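Conserved hypothetical protein (Streptococcus pneumoniae, PDB 2GK4) is of unknown function but belongs to the DNA/pantothenate metabolism flavoproteins, and is probably a phosphopantothenoylcysteine synthetase (CoaB)-like, nucleotide-binding protein. Local coordinates at residues T13-D18 with Y97-M102; C47-K52 with I76-R81; Y85-H90 with H156-K161; A202-K207 with E221-K226. All blocks are in the same frame, centred on the assembly; numbering follows the deposited sequence. Where two conformers were deposited one is given.

Interaction 1. Residues T13-D18 with Y97-M102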
# COMPACT_ATOMS: atom_id res chain seq x y z
N THR A 13 7.71 -2.91 4.43
CA THR A 13 6.77 -4.01 4.62
C THR A 13 5.32 -3.51 4.55
O THR A 13 5.03 -2.33 4.83
CB THR A 13 6.98 -4.72 5.99
OG1 THR A 13 6.96 -3.76 7.07
CG2 THR A 13 8.30 -5.52 6.00
N SER A 14 4.42 -4.40 4.13
CA SER A 14 2.99 -4.13 4.03
C SER A 14 2.28 -5.18 4.87
O SER A 14 2.52 -6.37 4.70
CB SER A 14 2.50 -4.26 2.58
OG SER A 14 2.81 -3.10 1.80
N GLU A 15 1.41 -4.73 5.76
CA GLU A 15 0.69 -5.66 6.64
C GLU A 15 -0.80 -5.66 6.25
O GLU A 15 -1.46 -4.64 6.35
CB GLU A 15 0.88 -5.21 8.10
CG GLU A 15 2.34 -5.06 8.54
CD GLU A 15 3.10 -6.38 8.58
OE1 GLU A 15 2.55 -7.39 9.11
OE2 GLU A 15 4.27 -6.38 8.11
N ALA A 16 -1.32 -6.81 5.80
CA ALA A 16 -2.71 -6.86 5.30
C ALA A 16 -3.74 -6.58 6.38
O ALA A 16 -3.64 -7.08 7.52
CB ALA A 16 -2.99 -8.20 4.61
N ILE A 17 -4.70 -5.74 6.04
CA ILE A 17 -5.85 -5.49 6.91
C ILE A 17 -6.99 -6.41 6.49
O ILE A 17 -7.64 -7.07 7.32
CB ILE A 17 -6.31 -4.01 6.82
CG1 ILE A 17 -5.28 -3.11 7.50
CG2 ILE A 17 -7.66 -3.83 7.50
CD1 ILE A 17 -5.44 -1.62 7.15
N ASP A 18 -7.23 -6.46 5.20
CA ASP A 18 -8.28 -7.30 4.67
C ASP A 18 -7.82 -7.69 3.30
O ASP A 18 -6.61 -7.64 3.00
CB ASP A 18 -9.63 -6.56 4.66
CG ASP A 18 -9.59 -5.26 3.84
OD1 ASP A 18 -9.07 -5.24 2.69
OD2 ASP A 18 -10.13 -4.27 4.35
N TYR A 97 4.19 -2.35 13.79
CA TYR A 97 2.89 -2.89 14.19
C TYR A 97 2.20 -3.64 13.07
O TYR A 97 2.32 -3.28 11.89
CB TYR A 97 1.97 -1.75 14.68
CG TYR A 97 2.52 -1.09 15.93
CD1 TYR A 97 3.37 0.02 15.84
CD2 TYR A 97 2.23 -1.60 17.19
CE1 TYR A 97 3.93 0.60 16.99
CE2 TYR A 97 2.78 -1.03 18.34
CZ TYR A 97 3.63 0.07 18.24
OH TYR A 97 4.15 0.65 19.39
N THR A 98 1.40 -4.62 13.46
CA THR A 98 0.62 -5.39 12.53
C THR A 98 -0.85 -5.52 12.99
O THR A 98 -1.11 -5.67 14.19
CB THR A 98 1.29 -6.76 12.30
OG1 THR A 98 0.70 -7.40 11.17
CG2 THR A 98 1.26 -7.65 13.58
N PRO A 99 -1.81 -5.46 12.04
CA PRO A 99 -3.22 -5.52 12.35
C PRO A 99 -3.61 -6.77 13.14
O PRO A 99 -3.09 -7.87 12.87
CB PRO A 99 -3.88 -5.59 10.96
CG PRO A 99 -2.96 -4.82 10.10
CD PRO A 99 -1.59 -5.25 10.58
N VAL A 100 -4.51 -6.60 14.11
CA VAL A 100 -5.05 -7.72 14.84
C VAL A 100 -6.57 -7.81 14.63
O VAL A 100 -7.11 -8.86 14.23
CB VAL A 100 -4.72 -7.65 16.36
CG1 VAL A 100 -5.46 -8.77 17.13
CG2 VAL A 100 -3.22 -7.76 16.58
N TYR A 101 -7.25 -6.69 14.83
CA TYR A 101 -8.71 -6.68 14.85
C TYR A 101 -9.23 -5.34 14.39
O TYR A 101 -8.78 -4.30 14.84
CB TYR A 101 -9.18 -6.95 16.28
CG TYR A 101 -10.67 -7.13 16.44
CD1 TYR A 101 -11.42 -6.19 17.14
CD2 TYR A 101 -11.33 -8.25 15.93
CE1 TYR A 101 -12.81 -6.36 17.32
CE2 TYR A 101 -12.71 -8.43 16.12
CZ TYR A 101 -13.44 -7.47 16.81
OH TYR A 101 -14.81 -7.63 17.02
N MSE A 102 -10.20 -5.39 13.47
CA MSE A 102 -10.78 -4.20 12.87
C MSE A 102 -12.28 -4.21 13.15
O MSE A 102 -12.95 -5.21 12.88
CB MSE A 102 -10.54 -4.22 11.36
CG MSE A 102 -11.39 -3.28 10.53
SE MSE A 102 -10.47 -1.63 10.20
CE MSE A 102 -10.92 -0.79 11.53

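Interaction 2. Residues C47-K52 with I76-R81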
# COMPACT_ATOMS: atom_id res chain seq x y z
N CYS A 47 22.55 -10.30 -2.48
CA CYS A 47 21.20 -10.81 -2.44
C CYS A 47 20.34 -9.69 -1.88
O CYS A 47 20.60 -9.18 -0.76
CB CYS A 47 21.12 -12.06 -1.57
SG CYS A 47 19.39 -12.54 -1.22
N LEU A 48 19.37 -9.23 -2.67
CA LEU A 48 18.52 -8.12 -2.24
C LEU A 48 17.15 -8.62 -1.83
O LEU A 48 16.43 -9.20 -2.65
CB LEU A 48 18.34 -7.11 -3.40
CG LEU A 48 17.38 -5.94 -3.12
CD1 LEU A 48 17.90 -5.03 -2.00
CD2 LEU A 48 17.10 -5.12 -4.40
N ILE A 49 16.80 -8.39 -0.57
CA ILE A 49 15.46 -8.64 -0.08
C ILE A 49 14.72 -7.31 -0.20
O ILE A 49 15.16 -6.28 0.34
CB ILE A 49 15.48 -9.10 1.39
CG1 ILE A 49 16.37 -10.34 1.53
CG2 ILE A 49 14.04 -9.34 1.92
CD1 ILE A 49 16.01 -11.50 0.60
N THR A 50 13.62 -7.33 -0.94
CA THR A 50 12.92 -6.10 -1.23
C THR A 50 11.40 -6.33 -1.36
O THR A 50 10.89 -7.41 -1.00
CB THR A 50 13.61 -5.41 -2.46
OG1 THR A 50 13.12 -4.08 -2.65
CG2 THR A 50 13.44 -6.29 -3.74
N THR A 51 10.68 -5.32 -1.82
CA THR A 51 9.21 -5.31 -1.69
C THR A 51 8.63 -4.82 -3.01
O THR A 51 9.38 -4.36 -3.91
CB THR A 51 8.74 -4.47 -0.45
OG1 THR A 51 9.11 -3.08 -0.60
CG2 THR A 51 9.38 -4.99 0.80
N LYS A 52 7.32 -5.01 -3.16
CA LYS A 52 6.64 -4.74 -4.42
C LYS A 52 6.81 -3.31 -4.93
O LYS A 52 7.11 -3.11 -6.11
CB LYS A 52 5.15 -5.11 -4.30
CG LYS A 52 4.50 -5.35 -5.65
CD LYS A 52 5.14 -6.55 -6.38
CE LYS A 52 4.16 -7.16 -7.38
NZ LYS A 52 4.43 -8.61 -7.66
N ILE A 76 11.38 -14.68 8.25
CA ILE A 76 11.72 -15.96 7.64
C ILE A 76 12.94 -15.85 6.70
O ILE A 76 13.84 -16.70 6.73
CB ILE A 76 10.49 -16.51 6.92
CG1 ILE A 76 9.42 -16.87 7.96
CG2 ILE A 76 10.84 -17.68 5.96
CD1 ILE A 76 8.03 -17.03 7.32
N GLU A 77 12.99 -14.81 5.88
CA GLU A 77 14.14 -14.62 4.97
C GLU A 77 15.45 -14.42 5.71
O GLU A 77 16.50 -14.97 5.33
CB GLU A 77 13.94 -13.42 4.03
CG GLU A 77 12.87 -13.65 3.00
CD GLU A 77 13.14 -14.81 2.05
OE1 GLU A 77 12.15 -15.48 1.68
OE2 GLU A 77 14.30 -15.04 1.65
N MSE A 78 15.40 -13.63 6.78
CA MSE A 78 16.63 -13.33 7.54
C MSE A 78 17.11 -14.59 8.24
O MSE A 78 18.31 -14.90 8.25
CB MSE A 78 16.36 -12.27 8.61
CG MSE A 78 16.08 -10.89 8.08
SE MSE A 78 17.54 -10.06 7.07
CE MSE A 78 16.94 -10.59 5.38
N GLN A 79 16.17 -15.30 8.86
CA GLN A 79 16.54 -16.51 9.58
C GLN A 79 17.15 -17.55 8.64
O GLN A 79 18.10 -18.26 9.00
CB GLN A 79 15.28 -17.02 10.29
CG GLN A 79 15.18 -18.43 10.55
CD GLN A 79 13.81 -18.71 11.12
OE1 GLN A 79 12.84 -18.96 10.37
NE2 GLN A 79 13.69 -18.59 12.44
N GLU A 80 16.60 -17.64 7.43
CA GLU A 80 17.09 -18.55 6.40
C GLU A 80 18.43 -18.12 5.79
O GLU A 80 19.27 -18.97 5.50
CB GLU A 80 16.04 -18.75 5.30
CG GLU A 80 15.17 -20.00 5.50
CD GLU A 80 13.82 -19.99 4.76
OE1 GLU A 80 13.64 -19.25 3.76
OE2 GLU A 80 12.91 -20.74 5.18
N ARG A 81 18.63 -16.81 5.57
CA ARG A 81 19.80 -16.33 4.80
C ARG A 81 20.99 -15.79 5.56
O ARG A 81 22.11 -15.83 5.05
CB ARG A 81 19.39 -15.29 3.76
CG ARG A 81 18.42 -15.85 2.74
CD ARG A 81 18.12 -14.83 1.68
NE ARG A 81 16.86 -15.17 1.02
CZ ARG A 81 16.77 -15.79 -0.15
NH1 ARG A 81 15.58 -16.07 -0.66
NH2 ARG A 81 17.87 -16.13 -0.81

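Interaction 3. Residues Y85-H90 with H156-K161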
# COMPACT_ATOMS: atom_id res chain seq x y z
N TYR A 85 25.65 -15.08 4.51
CA TYR A 85 26.21 -13.79 4.05
C TYR A 85 27.19 -13.24 5.07
O TYR A 85 27.09 -13.56 6.25
CB TYR A 85 25.08 -12.77 3.69
CG TYR A 85 24.34 -13.28 2.45
CD1 TYR A 85 23.36 -14.26 2.56
CD2 TYR A 85 24.71 -12.83 1.19
CE1 TYR A 85 22.73 -14.78 1.42
CE2 TYR A 85 24.09 -13.36 0.02
CZ TYR A 85 23.11 -14.32 0.16
OH TYR A 85 22.50 -14.86 -0.97
N GLN A 86 28.13 -12.42 4.60
CA GLN A 86 29.18 -11.87 5.47
C GLN A 86 28.88 -10.42 5.91
O GLN A 86 29.47 -9.89 6.88
CB GLN A 86 30.51 -11.92 4.76
CG GLN A 86 31.09 -13.34 4.60
CD GLN A 86 30.25 -14.20 3.68
OE1 GLN A 86 30.06 -13.86 2.50
NE2 GLN A 86 29.72 -15.30 4.21
N VAL A 87 27.95 -9.79 5.20
CA VAL A 87 27.51 -8.44 5.54
C VAL A 87 26.01 -8.36 5.34
O VAL A 87 25.48 -8.92 4.38
CB VAL A 87 28.19 -7.39 4.61
CG1 VAL A 87 27.67 -5.95 4.93
CG2 VAL A 87 29.69 -7.48 4.72
N LEU A 88 25.34 -7.66 6.27
CA LEU A 88 23.91 -7.30 6.10
C LEU A 88 23.78 -5.76 6.14
O LEU A 88 24.16 -5.12 7.11
CB LEU A 88 23.03 -7.95 7.20
CG LEU A 88 21.60 -7.40 7.30
CD1 LEU A 88 20.82 -7.61 5.95
CD2 LEU A 88 20.86 -8.08 8.45
N ILE A 89 23.20 -5.20 5.08
CA ILE A 89 22.88 -3.80 5.03
C ILE A 89 21.38 -3.69 5.07
O ILE A 89 20.71 -3.94 4.08
CB ILE A 89 23.46 -3.09 3.77
CG1 ILE A 89 24.96 -3.27 3.72
CG2 ILE A 89 23.02 -1.62 3.73
CD1 ILE A 89 25.59 -2.78 2.36
N HIS A 90 20.88 -3.39 6.27
CA HIS A 90 19.45 -3.40 6.50
C HIS A 90 18.85 -2.01 6.30
O HIS A 90 18.87 -1.18 7.22
CB HIS A 90 19.12 -3.95 7.90
CG HIS A 90 17.65 -4.06 8.14
ND1 HIS A 90 17.03 -3.56 9.27
CD2 HIS A 90 16.67 -4.56 7.36
CE1 HIS A 90 15.73 -3.80 9.19
NE2 HIS A 90 15.49 -4.39 8.03
N HIS A 156 28.81 -8.82 9.54
CA HIS A 156 28.93 -7.38 9.77
C HIS A 156 27.55 -6.76 9.56
O HIS A 156 27.02 -6.81 8.45
CB HIS A 156 29.96 -6.81 8.80
CG HIS A 156 31.33 -7.35 9.02
ND1 HIS A 156 32.02 -7.16 10.20
CD2 HIS A 156 32.13 -8.13 8.25
CE1 HIS A 156 33.19 -7.77 10.13
NE2 HIS A 156 33.28 -8.36 8.95
N LEU A 157 26.96 -6.23 10.64
CA LEU A 157 25.59 -5.72 10.60
C LEU A 157 25.57 -4.21 10.47
O LEU A 157 26.05 -3.49 11.35
CB LEU A 157 24.82 -6.12 11.85
CG LEU A 157 23.44 -5.54 12.10
CD1 LEU A 157 22.52 -5.79 10.88
CD2 LEU A 157 22.88 -6.21 13.39
N ILE A 158 24.95 -3.74 9.40
CA ILE A 158 24.81 -2.33 9.17
C ILE A 158 23.34 -2.00 9.12
O ILE A 158 22.57 -2.59 8.34
CB ILE A 158 25.51 -1.89 7.85
CG1 ILE A 158 27.01 -2.15 7.96
CG2 ILE A 158 25.19 -0.41 7.60
CD1 ILE A 158 27.72 -2.43 6.65
N GLY A 159 22.93 -1.10 10.00
CA GLY A 159 21.52 -0.66 10.00
C GLY A 159 21.39 0.82 9.72
O GLY A 159 22.40 1.52 9.53
N PHE A 160 20.13 1.27 9.69
CA PHE A 160 19.77 2.67 9.47
C PHE A 160 18.86 3.14 10.58
O PHE A 160 18.20 2.33 11.24
CB PHE A 160 19.04 2.82 8.12
CG PHE A 160 19.95 2.75 6.94
CD1 PHE A 160 20.42 1.53 6.48
CD2 PHE A 160 20.37 3.91 6.30
CE1 PHE A 160 21.31 1.47 5.39
CE2 PHE A 160 21.22 3.86 5.20
CZ PHE A 160 21.71 2.62 4.76
N LYS A 161 18.83 4.44 10.81
CA LYS A 161 17.91 5.02 11.74
C LYS A 161 17.43 6.33 11.16
O LYS A 161 18.24 7.19 10.83
CB LYS A 161 18.60 5.25 13.09
CG LYS A 161 17.73 5.94 14.14
CD LYS A 161 16.55 5.06 14.54
CE LYS A 161 17.01 3.82 15.27
NZ LYS A 161 15.85 2.91 15.52
O HOH W 1 18.00 -0.58 9.77

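Interaction 4. Residues A202-K207 with E221-K226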
# COMPACT_ATOMS: atom_id res chain seq x y z
N ALA A 202 23.70 12.33 6.11
CA ALA A 202 23.70 11.15 6.97
C ALA A 202 24.94 11.08 7.83
O ALA A 202 26.00 11.65 7.49
CB ALA A 202 23.57 9.86 6.14
N ILE A 203 24.80 10.41 8.95
CA ILE A 203 25.90 10.26 9.89
C ILE A 203 26.13 8.78 10.08
O ILE A 203 25.22 8.06 10.50
CB ILE A 203 25.58 10.93 11.24
CG1 ILE A 203 25.03 12.36 11.02
CG2 ILE A 203 26.79 10.86 12.21
CD1 ILE A 203 24.37 12.97 12.23
N PHE A 204 27.35 8.34 9.78
CA PHE A 204 27.76 6.95 9.98
C PHE A 204 28.17 6.85 11.45
O PHE A 204 29.22 7.39 11.84
CB PHE A 204 28.93 6.61 9.03
CG PHE A 204 28.50 6.26 7.63
CD1 PHE A 204 27.62 7.09 6.91
CD2 PHE A 204 29.00 5.12 7.01
CE1 PHE A 204 27.23 6.77 5.60
CE2 PHE A 204 28.65 4.78 5.70
CZ PHE A 204 27.77 5.61 4.99
N VAL A 205 27.29 6.26 12.24
CA VAL A 205 27.46 6.13 13.66
C VAL A 205 28.07 4.77 14.03
O VAL A 205 27.48 3.66 13.82
CB VAL A 205 26.11 6.38 14.43
CG1 VAL A 205 26.33 6.33 15.94
CG2 VAL A 205 25.53 7.75 14.06
N GLU A 206 29.25 4.86 14.62
CA GLU A 206 29.86 3.72 15.26
C GLU A 206 29.98 3.95 16.77
O GLU A 206 29.66 5.01 17.28
CB GLU A 206 31.22 3.44 14.62
CG GLU A 206 31.13 3.06 13.15
CD GLU A 206 32.47 3.09 12.46
OE1 GLU A 206 33.22 4.07 12.60
OE2 GLU A 206 32.81 2.13 11.75
N LYS A 207 30.46 2.93 17.47
CA LYS A 207 30.52 2.96 18.92
C LYS A 207 31.26 4.19 19.43
O LYS A 207 30.76 4.91 20.28
CB LYS A 207 31.22 1.69 19.38
CG LYS A 207 31.20 1.49 20.87
CD LYS A 207 31.11 -0.01 21.18
CE LYS A 207 32.45 -0.71 21.02
NZ LYS A 207 32.62 -1.76 22.09
N GLU A 221 29.23 5.21 -1.54
CA GLU A 221 30.67 5.18 -1.74
C GLU A 221 31.41 4.85 -0.43
O GLU A 221 32.32 4.02 -0.41
CB GLU A 221 31.14 6.50 -2.38
CG GLU A 221 30.56 6.70 -3.80
CD GLU A 221 30.69 8.12 -4.37
OE1 GLU A 221 30.98 9.07 -3.62
OE2 GLU A 221 30.49 8.28 -5.60
N LEU A 222 30.98 5.48 0.66
CA LEU A 222 31.53 5.25 1.98
C LEU A 222 31.23 3.82 2.47
O LEU A 222 32.11 3.14 3.02
CB LEU A 222 31.06 6.31 2.98
CG LEU A 222 31.69 6.21 4.38
CD1 LEU A 222 33.21 6.21 4.32
CD2 LEU A 222 31.19 7.34 5.29
N LEU A 223 30.00 3.36 2.28
CA LEU A 223 29.70 1.97 2.62
C LEU A 223 30.61 1.06 1.83
O LEU A 223 31.11 0.09 2.38
CB LEU A 223 28.25 1.60 2.32
CG LEU A 223 27.27 1.81 3.46
CD1 LEU A 223 25.84 1.74 2.89
CD2 LEU A 223 27.49 0.76 4.55
N LEU A 224 30.83 1.36 0.55
CA LEU A 224 31.75 0.52 -0.25
C LEU A 224 33.14 0.46 0.40
O LEU A 224 33.72 -0.63 0.56
CB LEU A 224 31.79 0.95 -1.73
CG LEU A 224 32.80 0.18 -2.63
CD1 LEU A 224 32.46 -1.30 -2.71
CD2 LEU A 224 32.83 0.79 -4.05
N GLU A 225 33.65 1.62 0.79
CA GLU A 225 34.94 1.73 1.45
C GLU A 225 34.99 0.91 2.75
O GLU A 225 35.97 0.22 3.02
CB GLU A 225 35.25 3.21 1.72
CG GLU A 225 36.59 3.47 2.39
CD GLU A 225 36.70 4.90 2.91
OE1 GLU A 225 36.63 5.82 2.07
OE2 GLU A 225 36.85 5.09 4.14
N LYS A 226 33.93 1.00 3.55
CA LYS A 226 33.89 0.31 4.83
C LYS A 226 33.83 -1.19 4.63
O LYS A 226 34.46 -1.96 5.38
CB LYS A 226 32.72 0.83 5.67
CG LYS A 226 32.99 2.25 6.18
CD LYS A 226 31.87 2.74 7.06
CE LYS A 226 32.16 2.45 8.53
NZ LYS A 226 33.44 3.08 9.01

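Interaction 1. Residues T13-D18 with Y97-M102
Pro99, Glu15 and Ile17 carry this contact between the short strand 14-16 and the strand segment 97-102. The two run nearly parallel, at 5° to each other, but no backbone hydrogen bond joins them. Their axes stay 6.5 Å apart, and side chains fill the gap. The Pro99 ring lies against the 13-18 segment. Its CD rests on Glu15 CB at 3.5 Å, and its CG meets Ile17 CG1 at 3.9 Å. The Ile17 side chain crosses the proline ring at about a right angle. On its other branch, Ile17 CG2 lies 4.5 Å from SE of Met102, a selenomethionine.

Glu15 supplies the polar part. Its CG lies beside its own backbone N (chi1 -55°), and a second bend at chi2 turns the carboxylate toward Thr98. Thr98 OG1 donates to Glu15 OE1 at 2.8 Å. The hydroxyl comes in on the anti side of the carboxylate, 25° out of its plane. The other oxygen, Glu15 OE2, accepts from Thr71 N, so both carboxylate oxygens are held.

Strand 14-16 pairs with strand 21-25, and strand 97-104 with strand 133-140, so the contact brings two two-stranded antiparallel sheets together. Both lie toward the second subunit. Ile17 packs on Ile23 of the second subunit, and Met102 on Leu138 of the second subunit. The chemistry implies a mainly apolar joint with one buried acid. Two donors grip that acid, which should fix its rotation and probably keep it ionised.

Interaction 2. Residues C47-K52 with I76-R81
Ile49 projects from strand segment 47-50 into the side chains of helix segment 76-81. The two segments run nearly antiparallel, at 163°, with their axes 10.8 Å apart. The packing is closest around the end of Ile49, which has two conformers; the distances are for the one described. Its CG1 lies beside its own backbone N (chi1 -56°), and a further bend brings CD1 to 3.8 Å from Arg81 NE. On the helix side, Met78, a selenomethionine, is bent at chi2 and chi3. This brings its CE to 3.9 Å from Ile49 CG1, and the two side chains run antiparallel alongside each other. Nearby, Cys47 SG touches Arg81 CD at 3.9 Å.

A salt bridge one helical turn long sits over this patch. Arg81 NE and Arg81 NH1 both donate to Glu77 OE2, at 2.6 and 2.8 Å. The oxygen lies almost in the guanidinium plane, and this side-on grip limits the rotation of the group. Pairing within the helix probably eases the placing of two charged groups beside the apolar Ile49.

The other side is loose. Ile76, Gln79 and Glu80 sit on the exposed face of the helix. At the far end of the strand segment, Lys52 is also exposed.

The helix covers one face of the main sheet in an alpha-beta-alpha sandwich. Strand 45-50 runs between strands 63-67 and 5-9. Glu77 also touches Arg66 of strand 63-67, while Met78 reaches Thr9 of strand 5-9 and Trp151 of helix 145-151.

Interaction 3. Residues Y85-H90 with H156-K161
Gln86 O accepts from His156 N at 2.9 Å, with the donor above the carbonyl plane, to open a parallel beta ladder in the Rossmann-like core of the protein. Strand 87-90 and strand segment 156-161 are neighbours at the middle of the main sheet, their axes 4.8 Å apart at closest approach. Four backbone bonds join the segments. After the first, His156 O accepts from Leu88 N at 2.9 Å. Leu88 O then takes Ile158 N, met almost in line at a C=O...N angle of 177°. Last, Ile158 O accepts from His90 N at 2.8 Å.

After that rung the direct pairing gives way to water. One water donates to His90 O and accepts from Phe160 N, both at 2.8 Å, so it bridges the two strands. Along their other edges, Val87 and Ile89 bond through the backbone to strand 5-9, and Leu157 N is taken by Asp185 OD1.

The side chains line both faces of the sheet. Leu88 and Leu157 lie side by side on one. On the other, Ile158 CD1 reaches Val87 CG1 at 3.9 Å, and helix 30-41 covers Ile89 and Phe160. The His156 ring stacks on Tyr230. A glycerol lies about 4 Å from the Phe160 side chain. At its edge, the Phe160 ring meets two groups near its plane: CE1 touches Ile89 CG2, and CD1 lies 3.2 Å from His90 O.

Interaction 4. Residues A202-K207 with E221-K226
Leu222 sets a methyl over the face of the Phe204 ring, between strand 202-205 and helix segment 221-226. The two side chains reach for each other across the gap. Leu222 CD2 lies 3.5 Å from the centroid of the Phe204 ring, close to the ring normal. This is a CH-pi contact with the methyl over the middle of the ring. The torsion at chi1, -175°, sets Leu222 CG anti to its backbone N and carries the branch out from the helix toward the strand.

Two more helix residues meet the ring. Leu223 CG lies 4.0 Å from Phe204 CE2. The aliphatic part of Lys226 runs antiparallel to the Phe204 side chain and brings CD to the ring edge, 3.7 Å from Phe204 CD2.

Beyond the ring, Lys226 bends at chi3 and chi4 to reach Glu206, whose chain is extended beyond CG. Lys226 NZ donates to Glu206 OE2 at 3.0 Å in a salt bridge. The ammonium nitrogen approaches from above the carboxylate, 52° out of its plane. One lysine thus packs on the aromatic with its methylenes and pairs its charge with an acid of the strand segment.

The axes of 202-205 and 221-226 lie 11.2 Å apart and run nearly parallel, at 15°. Strand 202-205 sits between strands 186-191 and 210-213. Helix 168-182 touches Ile203 and Val205, while on the Phe204 side Leu223 of helix 216-228 also packs on Ile35 of helix 30-41.

Interactions 2, 3 and 4 all reach the main mixed sheet, whereas interaction 1 lies out on the two small antiparallel sheets beside the second subunit. Interaction 3 is the central link. It touches interaction 2, with Met78 SE 4.1 Å from Leu88 CD2, and interaction 4, with Ile158 CD1 3.8 Å from Leu223 CD2. Interactions 2 and 4 do not touch; their centres are about 22 Å apart. Interaction 1 is farthest from interaction 4, about 34 Å between centres. Along the chain, interaction 2 is nested within the loop closed by interaction 1. The glycerol near Phe160 belongs to interaction 3; it probably comes from the crystallisation liquor, though it may mark a pocket.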